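Local coordinates for hypothetical protein (Parabacteroides merdae, PDB 4OO3) that probably acts as an NAD(P)-dependent oxidoreductase of unknown substrate, joining a Rossmann nucleotide-binding domain to a C-terminal domain of a putative oxidoreductase family, at residues A[202-207]-A[262-267]; A[253-258]-A[282-287]; A[206-211]-A[273-278]; A[188-193]-A[304-309]. All coordinates share one frame; numbering follows the deposited sequence.

Contact 1: residues A[202-207]-A[262-267]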
# COMPACT_ATOMS: atom_id res chain seq x y z
N ARG A 202 3.02 -3.19 17.82
CA ARG A 202 2.62 -1.95 17.14
C ARG A 202 2.61 -0.79 18.13
O ARG A 202 2.35 -0.98 19.30
CB ARG A 202 1.24 -2.11 16.53
CG ARG A 202 1.18 -3.16 15.43
CD ARG A 202 -0.22 -3.33 14.89
NE ARG A 202 -0.28 -4.40 13.90
CZ ARG A 202 0.13 -4.29 12.64
NH1 ARG A 202 0.65 -3.16 12.19
NH2 ARG A 202 0.04 -5.33 11.83
N PRO A 203 2.89 0.44 17.65
CA PRO A 203 2.79 1.59 18.53
C PRO A 203 1.38 1.75 19.10
O PRO A 203 0.42 1.34 18.46
CB PRO A 203 3.13 2.77 17.61
CG PRO A 203 2.96 2.27 16.23
CD PRO A 203 3.29 0.81 16.28
N VAL A 204 1.27 2.32 20.29
CA VAL A 204 -0.03 2.53 20.93
C VAL A 204 -1.00 3.30 20.05
O VAL A 204 -2.19 2.98 20.04
CB VAL A 204 0.07 3.27 22.29
CG1 VAL A 204 0.41 2.28 23.40
CG2 VAL A 204 1.08 4.41 22.26
N TRP A 205 -0.50 4.28 19.30
CA TRP A 205 -1.36 5.14 18.48
C TRP A 205 -1.85 4.46 17.21
O TRP A 205 -2.70 5.03 16.51
CB TRP A 205 -0.67 6.47 18.13
CG TRP A 205 0.73 6.32 17.66
CD1 TRP A 205 1.87 6.47 18.40
CD2 TRP A 205 1.16 5.97 16.34
NE1 TRP A 205 2.97 6.24 17.63
CE2 TRP A 205 2.57 5.94 16.35
CE3 TRP A 205 0.49 5.69 15.14
CZ2 TRP A 205 3.32 5.63 15.22
CZ3 TRP A 205 1.24 5.39 14.01
CH2 TRP A 205 2.64 5.36 14.06
N TYR A 206 -1.33 3.27 16.90
CA TYR A 206 -1.80 2.51 15.75
C TYR A 206 -3.30 2.22 15.87
O TYR A 206 -4.01 2.18 14.88
CB TYR A 206 -1.03 1.20 15.59
CG TYR A 206 -1.44 0.42 14.35
CD1 TYR A 206 -0.86 0.68 13.11
CD2 TYR A 206 -2.43 -0.57 14.41
CE1 TYR A 206 -1.24 -0.01 11.97
CE2 TYR A 206 -2.81 -1.27 13.27
CZ TYR A 206 -2.22 -0.99 12.06
OH TYR A 206 -2.59 -1.67 10.93
N LEU A 207 -3.77 2.02 17.09
CA LEU A 207 -5.16 1.71 17.35
C LEU A 207 -6.03 2.96 17.55
O LEU A 207 -7.24 2.86 17.79
CB LEU A 207 -5.25 0.77 18.55
CG LEU A 207 -4.55 -0.58 18.32
CD1 LEU A 207 -4.53 -1.40 19.60
CD2 LEU A 207 -5.23 -1.37 17.22
N GLN A 262 -0.82 -7.19 24.74
CA GLN A 262 0.01 -8.08 23.94
C GLN A 262 0.49 -7.42 22.64
O GLN A 262 1.67 -7.46 22.34
CB GLN A 262 -0.74 -9.37 23.63
CG GLN A 262 0.12 -10.47 23.05
CD GLN A 262 -0.68 -11.70 22.67
OE1 GLN A 262 -1.88 -11.63 22.39
NE2 GLN A 262 -0.01 -12.85 22.64
N VAL A 263 -0.43 -6.82 21.88
CA VAL A 263 -0.08 -6.21 20.58
C VAL A 263 0.73 -4.91 20.69
O VAL A 263 1.51 -4.60 19.79
CB VAL A 263 -1.32 -5.99 19.67
CG1 VAL A 263 -2.29 -4.98 20.27
CG2 VAL A 263 -0.89 -5.54 18.28
N THR A 264 0.54 -4.15 21.78
CA THR A 264 1.26 -2.88 21.95
C THR A 264 2.41 -2.93 22.95
O THR A 264 3.39 -2.23 22.79
CB THR A 264 0.34 -1.72 22.39
OG1 THR A 264 -0.04 -1.88 23.76
CG2 THR A 264 -0.91 -1.64 21.49
N GLY A 265 2.28 -3.75 23.99
CA GLY A 265 3.24 -3.77 25.09
C GLY A 265 2.80 -2.87 26.24
O GLY A 265 3.13 -3.12 27.39
N THR A 266 2.04 -1.82 25.92
CA THR A 266 1.54 -0.87 26.91
C THR A 266 0.37 -1.45 27.68
O THR A 266 -0.39 -2.27 27.18
CB THR A 266 1.08 0.43 26.23
OG1 THR A 266 2.14 0.93 25.41
CG2 THR A 266 0.71 1.50 27.25
N ASP A 267 0.21 -0.97 28.92
CA ASP A 267 -0.90 -1.36 29.77
C ASP A 267 -2.20 -0.67 29.32
O ASP A 267 -2.18 0.49 28.90
CB ASP A 267 -0.58 -1.02 31.23
CG ASP A 267 -0.88 -2.15 32.19
OD1 ASP A 267 -0.76 -3.34 31.79
OD2 ASP A 267 -1.23 -1.86 33.35
O HOH W 1 4.26 -0.09 21.15

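Contact 2: residues A[253-258]-A[282-287]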
# COMPACT_ATOMS: atom_id res chain seq x y z
N THR A 253 -13.46 -3.30 15.38
CA THR A 253 -12.95 -4.55 15.92
C THR A 253 -12.74 -4.31 17.41
O THR A 253 -12.11 -3.33 17.80
CB THR A 253 -11.62 -4.95 15.24
OG1 THR A 253 -11.85 -5.15 13.83
CG2 THR A 253 -11.06 -6.23 15.84
N SER A 254 -13.30 -5.19 18.23
CA SER A 254 -13.16 -5.08 19.68
C SER A 254 -11.81 -5.61 20.11
O SER A 254 -11.37 -6.64 19.61
CB SER A 254 -14.26 -5.86 20.40
OG SER A 254 -15.51 -5.23 20.21
N ILE A 255 -11.16 -4.90 21.03
CA ILE A 255 -9.91 -5.36 21.60
C ILE A 255 -10.04 -5.41 23.12
O ILE A 255 -10.42 -4.41 23.74
CB ILE A 255 -8.71 -4.45 21.23
CG1 ILE A 255 -8.73 -4.07 19.75
CG2 ILE A 255 -7.40 -5.14 21.58
CD1 ILE A 255 -8.40 -5.20 18.81
N SER A 256 -9.73 -6.56 23.71
CA SER A 256 -9.73 -6.70 25.16
C SER A 256 -8.46 -6.06 25.74
O SER A 256 -7.49 -5.84 25.01
CB SER A 256 -9.81 -8.18 25.55
OG SER A 256 -8.55 -8.81 25.40
N PRO A 257 -8.45 -5.77 27.05
CA PRO A 257 -7.25 -5.21 27.69
C PRO A 257 -6.00 -6.08 27.51
O PRO A 257 -4.89 -5.56 27.41
CB PRO A 257 -7.64 -5.16 29.18
CG PRO A 257 -9.12 -5.17 29.20
CD PRO A 257 -9.55 -5.96 28.01
N GLU A 258 -6.21 -7.39 27.48
CA GLU A 258 -5.11 -8.34 27.36
C GLU A 258 -4.56 -8.30 25.95
O GLU A 258 -3.34 -8.23 25.76
CB GLU A 258 -5.60 -9.76 27.70
CG GLU A 258 -6.04 -9.94 29.15
CD GLU A 258 -7.46 -9.45 29.42
OE1 GLU A 258 -8.41 -9.90 28.73
OE2 GLU A 258 -7.64 -8.62 30.34
N LEU A 282 -11.80 -1.91 23.98
CA LEU A 282 -11.41 -0.91 22.98
C LEU A 282 -12.06 -1.24 21.64
O LEU A 282 -11.95 -2.36 21.16
CB LEU A 282 -9.88 -0.86 22.85
CG LEU A 282 -9.29 0.00 21.73
CD1 LEU A 282 -9.63 1.46 21.95
CD2 LEU A 282 -7.79 -0.19 21.67
N LYS A 283 -12.73 -0.24 21.05
CA LYS A 283 -13.42 -0.39 19.77
C LYS A 283 -12.74 0.47 18.72
O LYS A 283 -12.80 1.70 18.78
CB LYS A 283 -14.87 0.06 19.89
CG LYS A 283 -15.66 -0.65 20.96
CD LYS A 283 -16.25 -1.96 20.46
CE LYS A 283 -17.20 -2.56 21.49
NZ LYS A 283 -18.38 -3.17 20.83
N VAL A 284 -12.09 -0.18 17.75
CA VAL A 284 -11.27 0.51 16.75
C VAL A 284 -11.96 0.40 15.41
O VAL A 284 -12.29 -0.71 14.98
CB VAL A 284 -9.88 -0.14 16.66
CG1 VAL A 284 -9.01 0.55 15.61
CG2 VAL A 284 -9.21 -0.13 18.01
N TYR A 285 -12.17 1.54 14.75
CA TYR A 285 -12.76 1.57 13.40
C TYR A 285 -11.71 1.26 12.33
O TYR A 285 -11.44 2.08 11.45
CB TYR A 285 -13.44 2.92 13.12
CG TYR A 285 -14.85 3.04 13.64
CD1 TYR A 285 -15.10 3.51 14.93
CD2 TYR A 285 -15.94 2.68 12.85
CE1 TYR A 285 -16.40 3.63 15.41
CE2 TYR A 285 -17.24 2.80 13.32
CZ TYR A 285 -17.46 3.27 14.60
OH TYR A 285 -18.74 3.38 15.07
N CYS A 286 -11.16 0.06 12.41
CA CYS A 286 -10.12 -0.42 11.50
C CYS A 286 -10.70 -1.29 10.37
O CYS A 286 -9.96 -1.98 9.69
CB CYS A 286 -9.06 -1.22 12.28
SG CYS A 286 -9.71 -2.56 13.32
N ASN A 287 -12.02 -1.27 10.19
CA ASN A 287 -12.66 -2.02 9.12
C ASN A 287 -13.48 -1.08 8.26
O ASN A 287 -14.03 -0.11 8.76
CB ASN A 287 -13.58 -3.10 9.70
CG ASN A 287 -12.91 -3.93 10.76
OD1 ASN A 287 -12.11 -4.81 10.46
ND2 ASN A 287 -13.24 -3.67 12.01

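Contact 3: residues A[206-211]-A[273-278]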
# COMPACT_ATOMS: atom_id res chain seq x y z
N TYR A 206 -1.33 3.27 16.90
CA TYR A 206 -1.80 2.51 15.75
C TYR A 206 -3.30 2.22 15.87
O TYR A 206 -4.01 2.18 14.88
CB TYR A 206 -1.03 1.20 15.59
CG TYR A 206 -1.44 0.42 14.35
CD1 TYR A 206 -0.86 0.68 13.11
CD2 TYR A 206 -2.43 -0.57 14.41
CE1 TYR A 206 -1.24 -0.01 11.97
CE2 TYR A 206 -2.81 -1.27 13.27
CZ TYR A 206 -2.22 -0.99 12.06
OH TYR A 206 -2.59 -1.67 10.93
N LEU A 207 -3.77 2.02 17.09
CA LEU A 207 -5.16 1.71 17.35
C LEU A 207 -6.03 2.96 17.55
O LEU A 207 -7.24 2.86 17.79
CB LEU A 207 -5.25 0.77 18.55
CG LEU A 207 -4.55 -0.58 18.32
CD1 LEU A 207 -4.53 -1.40 19.60
CD2 LEU A 207 -5.23 -1.37 17.22
N ASP A 208 -5.40 4.14 17.46
CA ASP A 208 -6.12 5.42 17.45
C ASP A 208 -6.32 5.83 16.00
O ASP A 208 -5.38 6.24 15.31
CB ASP A 208 -5.32 6.48 18.20
CG ASP A 208 -6.05 7.83 18.31
OD1 ASP A 208 -7.19 7.97 17.82
OD2 ASP A 208 -5.45 8.75 18.90
N VAL A 209 -7.56 5.73 15.53
CA VAL A 209 -7.89 6.03 14.12
C VAL A 209 -7.66 7.49 13.74
O VAL A 209 -7.63 7.81 12.55
CB VAL A 209 -9.34 5.62 13.74
CG1 VAL A 209 -9.53 4.11 13.92
CG2 VAL A 209 -10.38 6.41 14.53
N ASN A 210 -7.50 8.38 14.73
CA ASN A 210 -7.14 9.77 14.45
C ASN A 210 -5.67 9.92 14.05
O ASN A 210 -5.28 10.89 13.41
CB ASN A 210 -7.43 10.66 15.66
CG ASN A 210 -8.91 10.78 15.97
OD1 ASN A 210 -9.31 10.75 17.13
ND2 ASN A 210 -9.73 10.92 14.94
N GLN A 211 -4.85 8.95 14.43
CA GLN A 211 -3.43 9.02 14.17
C GLN A 211 -2.99 8.03 13.10
O GLN A 211 -2.13 8.34 12.27
CB GLN A 211 -2.68 8.79 15.46
CG GLN A 211 -3.05 9.79 16.54
CD GLN A 211 -2.11 9.72 17.72
OE1 GLN A 211 -0.93 10.07 17.60
NE2 GLN A 211 -2.60 9.27 18.86
N LEU A 273 -6.81 7.08 24.10
CA LEU A 273 -7.66 6.03 23.52
C LEU A 273 -8.99 5.86 24.26
O LEU A 273 -9.87 5.15 23.77
CB LEU A 273 -6.92 4.69 23.50
CG LEU A 273 -5.86 4.50 22.41
CD1 LEU A 273 -5.17 3.16 22.59
CD2 LEU A 273 -6.48 4.59 21.02
N LYS A 274 -9.14 6.51 25.41
CA LYS A 274 -10.31 6.32 26.27
C LYS A 274 -11.63 6.74 25.62
O LYS A 274 -12.69 6.24 26.00
CB LYS A 274 -10.13 7.03 27.62
CG LYS A 274 -9.27 6.25 28.60
CD LYS A 274 -9.86 6.26 30.01
CE LYS A 274 -9.47 5.01 30.80
NZ LYS A 274 -8.00 4.85 30.94
N LYS A 275 -11.56 7.65 24.65
CA LYS A 275 -12.73 7.98 23.83
C LYS A 275 -13.31 6.76 23.10
O LYS A 275 -14.51 6.72 22.82
CB LYS A 275 -12.38 9.07 22.81
CG LYS A 275 -11.30 8.68 21.80
CD LYS A 275 -10.92 9.86 20.92
CE LYS A 275 -9.61 9.61 20.20
NZ LYS A 275 -9.57 8.33 19.44
N ASP A 276 -12.46 5.77 22.80
CA ASP A 276 -12.86 4.57 22.06
C ASP A 276 -13.11 3.34 22.94
O ASP A 276 -13.51 2.29 22.44
CB ASP A 276 -11.77 4.23 21.04
CG ASP A 276 -11.56 5.34 20.03
OD1 ASP A 276 -12.56 5.88 19.54
OD2 ASP A 276 -10.39 5.67 19.74
N VAL A 277 -12.86 3.46 24.24
CA VAL A 277 -13.10 2.36 25.18
C VAL A 277 -14.54 2.40 25.70
O VAL A 277 -15.08 3.48 25.92
CB VAL A 277 -12.11 2.43 26.37
CG1 VAL A 277 -12.37 1.30 27.36
CG2 VAL A 277 -10.68 2.39 25.87
N GLU A 278 -15.14 1.22 25.88
CA GLU A 278 -16.51 1.11 26.43
C GLU A 278 -16.51 0.48 27.83
O GLU A 278 -16.31 1.19 28.83
CB GLU A 278 -17.40 0.32 25.47
CG GLU A 278 -17.73 1.08 24.18
CD GLU A 278 -19.09 0.72 23.61
OE1 GLU A 278 -20.07 0.65 24.38
OE2 GLU A 278 -19.18 0.52 22.37
O HOH W 2 -9.30 4.56 17.46

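Contact 4: residues A[188-193]-A[304-309]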
# COMPACT_ATOMS: atom_id res chain seq x y z
N VAL A 188 -8.58 -9.62 4.52
CA VAL A 188 -8.65 -9.77 5.97
C VAL A 188 -7.22 -9.79 6.49
O VAL A 188 -6.45 -10.71 6.19
CB VAL A 188 -9.36 -11.07 6.36
CG1 VAL A 188 -9.50 -11.17 7.88
CG2 VAL A 188 -10.72 -11.16 5.69
N HIS A 189 -6.86 -8.77 7.27
CA HIS A 189 -5.54 -8.64 7.88
C HIS A 189 -5.65 -8.83 9.38
O HIS A 189 -6.75 -8.85 9.93
CB HIS A 189 -4.95 -7.27 7.57
CG HIS A 189 -4.64 -7.07 6.12
ND1 HIS A 189 -3.55 -7.65 5.52
CD2 HIS A 189 -5.29 -6.38 5.16
CE1 HIS A 189 -3.53 -7.32 4.24
NE2 HIS A 189 -4.58 -6.55 3.99
N HIS A 190 -4.51 -8.96 10.05
CA HIS A 190 -4.48 -9.24 11.48
C HIS A 190 -3.51 -8.34 12.25
O HIS A 190 -2.41 -8.08 11.79
CB HIS A 190 -4.19 -10.72 11.71
CG HIS A 190 -5.25 -11.62 11.16
ND1 HIS A 190 -5.25 -12.06 9.86
CD2 HIS A 190 -6.38 -12.11 11.73
CE1 HIS A 190 -6.32 -12.81 9.65
NE2 HIS A 190 -7.02 -12.85 10.76
N LEU A 191 -3.96 -7.86 13.41
CA LEU A 191 -3.21 -6.86 14.18
C LEU A 191 -2.00 -7.49 14.85
O LEU A 191 -0.92 -6.89 14.87
CB LEU A 191 -4.10 -6.21 15.23
CG LEU A 191 -5.33 -5.45 14.70
CD1 LEU A 191 -6.41 -5.36 15.77
CD2 LEU A 191 -4.95 -4.07 14.20
N PHE A 192 -2.18 -8.70 15.37
CA PHE A 192 -1.14 -9.39 16.11
C PHE A 192 -0.68 -10.66 15.38
O PHE A 192 -1.49 -11.54 15.08
CB PHE A 192 -1.64 -9.77 17.51
CG PHE A 192 -0.60 -10.44 18.36
CD1 PHE A 192 0.56 -9.76 18.71
CD2 PHE A 192 -0.76 -11.75 18.78
CE1 PHE A 192 1.53 -10.36 19.48
CE2 PHE A 192 0.21 -12.36 19.56
CZ PHE A 192 1.36 -11.66 19.91
N LYS A 193 0.63 -10.74 15.12
CA LYS A 193 1.23 -11.91 14.49
C LYS A 193 2.58 -12.22 15.14
O LYS A 193 3.24 -11.33 15.68
CB LYS A 193 1.41 -11.66 12.99
N ILE A 304 -10.83 -5.91 6.38
CA ILE A 304 -11.12 -6.29 7.75
C ILE A 304 -9.80 -6.51 8.50
O ILE A 304 -8.88 -7.15 7.98
CB ILE A 304 -11.99 -7.56 7.82
CG1 ILE A 304 -13.39 -7.25 7.26
CG2 ILE A 304 -12.08 -8.08 9.25
CD1 ILE A 304 -14.34 -8.43 7.18
N TRP A 305 -9.72 -5.97 9.71
CA TRP A 305 -8.61 -6.22 10.61
C TRP A 305 -9.12 -6.97 11.83
O TRP A 305 -9.81 -6.41 12.69
CB TRP A 305 -7.96 -4.89 11.04
CG TRP A 305 -7.00 -4.33 10.03
CD1 TRP A 305 -7.28 -3.49 9.00
CD2 TRP A 305 -5.60 -4.59 9.95
NE1 TRP A 305 -6.15 -3.20 8.28
CE2 TRP A 305 -5.09 -3.87 8.85
CE3 TRP A 305 -4.71 -5.38 10.71
CZ2 TRP A 305 -3.75 -3.90 8.49
CZ3 TRP A 305 -3.38 -5.41 10.35
CH2 TRP A 305 -2.91 -4.67 9.25
N ASN A 306 -8.79 -8.25 11.91
CA ASN A 306 -9.05 -9.01 13.11
C ASN A 306 -7.82 -8.98 14.01
O ASN A 306 -6.76 -8.51 13.59
CB ASN A 306 -9.48 -10.44 12.76
CG ASN A 306 -10.85 -10.49 12.13
OD1 ASN A 306 -11.77 -9.77 12.53
ND2 ASN A 306 -11.01 -11.34 11.13
N TYR A 307 -7.96 -9.46 15.24
CA TYR A 307 -6.85 -9.42 16.18
C TYR A 307 -5.75 -10.38 15.76
O TYR A 307 -4.62 -9.97 15.52
CB TYR A 307 -7.29 -9.73 17.61
CG TYR A 307 -6.11 -9.66 18.55
CD1 TYR A 307 -5.48 -8.44 18.78
CD2 TYR A 307 -5.58 -10.80 19.14
CE1 TYR A 307 -4.37 -8.36 19.60
CE2 TYR A 307 -4.47 -10.72 19.96
CZ TYR A 307 -3.88 -9.49 20.19
OH TYR A 307 -2.77 -9.39 20.99
N THR A 308 -6.08 -11.66 15.68
CA THR A 308 -5.10 -12.66 15.30
C THR A 308 -5.81 -13.86 14.70
O THR A 308 -7.02 -14.03 14.88
CB THR A 308 -4.21 -13.06 16.49
OG1 THR A 308 -2.99 -13.64 16.01
CG2 THR A 308 -4.92 -14.05 17.42
N PHE A 309 -5.06 -14.68 13.98
CA PHE A 309 -5.63 -15.85 13.30
C PHE A 309 -5.36 -17.13 14.08
O PHE A 309 -4.34 -17.24 14.76
CB PHE A 309 -5.09 -15.98 11.86
CG PHE A 309 -3.59 -15.82 11.74
CD1 PHE A 309 -2.73 -16.87 12.05
CD2 PHE A 309 -3.04 -14.63 11.29
CE1 PHE A 309 -1.36 -16.72 11.92
CE2 PHE A 309 -1.67 -14.48 11.17
CZ PHE A 309 -0.83 -15.53 11.49

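Contact 1: residues A[202-207]-A[262-267]
Val204 holds CG1 anti to its carbonyl carbon (chi1 -83°), and Thr264, with chi1 at 74°, tucks OG1 between its backbone N and carbonyl carbon and turns CG2 to the side of the N; together these torsions set the two beta-branched side chains against each other, Val204 CG1 lying 4.1 Å from Thr264 CB. The joint is a helix end docked on a loop: helix 257-264 of the putative C-terminal oxidoreductase domain runs out against the 3-10 turn 204-207, in the loop between strand 183-190 and helix 209-212. The backbone is clamped first, by a nearly straight bond of 2.9 Å from Arg202 N to Val263 O. One residue further along the helix, Thr264 CA makes a CA-H...O contact with Arg202 O. Deeper in, the CD1 branch of Leu207 spans two residues of the helix, touching Thr264 CG2 at 4.1 Å and Val263 CG1 at 4.3 Å, with Phe260 of the same helix also packing on this leucine. Arg202 lays its extended chain across Val263 and sends NE off to Leu191 O. Where the helix stops, Gly265 takes positive phi, and Thr264 OG1 accepts from Thr266 N at 3.0 Å, an ST turn, while also bonding Phe260 O. Outside this apolar patch a water ties the ends together, donating to both Arg202 O and Thr264 O at 2.8 Å each.

Contact 2: residues A[253-258]-A[282-287]
An antiparallel strand pair at the margin of the domain's mixed sheet is made here, where the last residues of strand 243-255, the outermost on this side within the chain, lie along the start of strand 282-294. Thr253 and Val284 form one hydrogen-bonded pair, Ile255 and Leu282 the next, and Ser254 faces Lys283 in the non-hydrogen-bonded pair between them. The Ile255 to Leu282 rung is the tighter one, with Ile255 N 2.7 Å from Leu282 O. On the face carrying these hydrophobic residues, Ile255 CB meets Leu282 CB at 4.1 Å, and Ile255 CG1 approaches Val284 CG2. Beyond Val284 the strand kinks through an inverse gamma turn centred on Tyr285, which brings Cys286 and Asn287 back over Thr253. Asn287 crosses Thr253 at about a right angle, and its ND2 gives OG1 a straight bond of 2.7 Å that lies in the amide plane. The same amide reaches both ways, ND2 also to Trp251 O and OD1 to Trp305 N on the adjoining strand, while Thr253 OG1 bonds Trp305 O. An alanine in place of Asn287 would probably leave Trp305 N and Trp251 O without these mates and let the Thr253 hydroxyl turn more easily. With three strands meeting here, the amide and the hydroxyl satisfy each other as well as backbone groups of Trp251 and Trp305, where the turn at Tyr285 interrupts the regular pairing.

Contact 3: residues A[206-211]-A[273-278]
Asp208 meets Lys275 with its CG anti to the backbone N (chi1 -176°), which stretches the carboxylate across the lysine at about a right angle. Lys275 answers with a chain that starts from the cramped position between N and carbonyl carbon (chi1 62°), runs out extended, and bends at its last torsion, a turn that brings NZ to 2.9 Å from Asp208 OD1. This salt bridge strikes OD1 from above the carboxylate plane, 51° out of it. Through the opposite face of that plane Asn210 N reaches the same oxygen at 3.1 Å, two donors thus gripping one atom. Asp208 is the N-cap of the short, weakly bonded helix that begins at about Val209, and its bond from Asn210 N closes an Asx turn, one that docks on the 273-278 loop leading to strand 282-294. The other carboxylate oxygen, OD2, takes Gln211 NE2 on its anti side at 2.9 Å, which fixes the rotation of the group. Lys275 NZ also bridges to Asp276 OD2 at 2.8 Å, and with its positive charge between them the two aspartates, OD1 of Asp208 and OD2 of Asp276 being 4.4 Å apart, are likely to tolerate each other. Replacing Asp208 with a leucine would probably uncap the helix and leave Lys275 with Asp276 as its remaining acid in this network. A water donates to Leu207 O and to Asp276 OD2 and accepts from Val209 N. On the apolar flank, the CD2 branch of Leu273 presses on Asp208 CB at 3.6 Å.

Contact 4: residues A[188-193]-A[304-309]
Trp305 and Leu191 meet at the apolar middle of this contact, Leu191 CD2 coming obliquely to within 3.7 Å of Trp305 CE3. The six-membered ring of the same tryptophan is covered over its centre by His189 CB, a CH-pi contact of 3.4 Å to the centroid and only 2° off the ring normal. The imidazole of His189 itself stands oblique to the indole. An aromatic pair sits farther along the chain. Phe192 and Tyr307 both carry CG anti to the backbone N and run side by side in the same direction; the rings are nearly parallel yet slid apart, and it is Phe192 CB, 3.5 Å from Tyr307 CZ, that rests on the tyrosine face. Beneath these side chains lie neighbouring parallel strands of the mixed sheet, 183-190 and 297-306, Val188 to His190 pairing in step with Ile304 to Asn306. Their ladder includes His189 N to Ile304 O and Asn306 N to His189 O, and it carries on with Leu191 N to Asn306 O and Phe192 N to Tyr307 O. Val188, Ile304, His190 and Asn306 share the other face. There Phe309 turns its edge to the face of His190, a T-shaped pair with planes at 88° and Phe309 CD2 3.7 Å from His190 CG, while His190 ND1 bonds Asp315. At the polar rim, Tyr307 OH pairs with Gln262 OE1, and Thr308 OG1 donates to Phe192 O at 2.7 Å, tilted 34° from the carbonyl plane.

All four contacts crowd one side of the chain's centre. Contacts 2 and 3 are the nearest pair, their centres about 9 Å apart, and Lys283 N lies 3.0 Å from Asp276 O, a probable hydrogen bond. Contacts 1 and 3 share Tyr206 and Leu207; Leu207 CD1 also packs 4.0 Å from Leu282 CD2 of contact 2. Contact 4 closes the long loop within which the others are nested, and Tyr206 OH comes 3.5 Å from its Trp305 CH2. Trp205 NE1 bonds Asp48 and Gln211 OE1 bonds Asn97, both from the part of the chain that probably forms the NAD-binding Rossmann domain, so contacts 1 and 3 adjoin that domain.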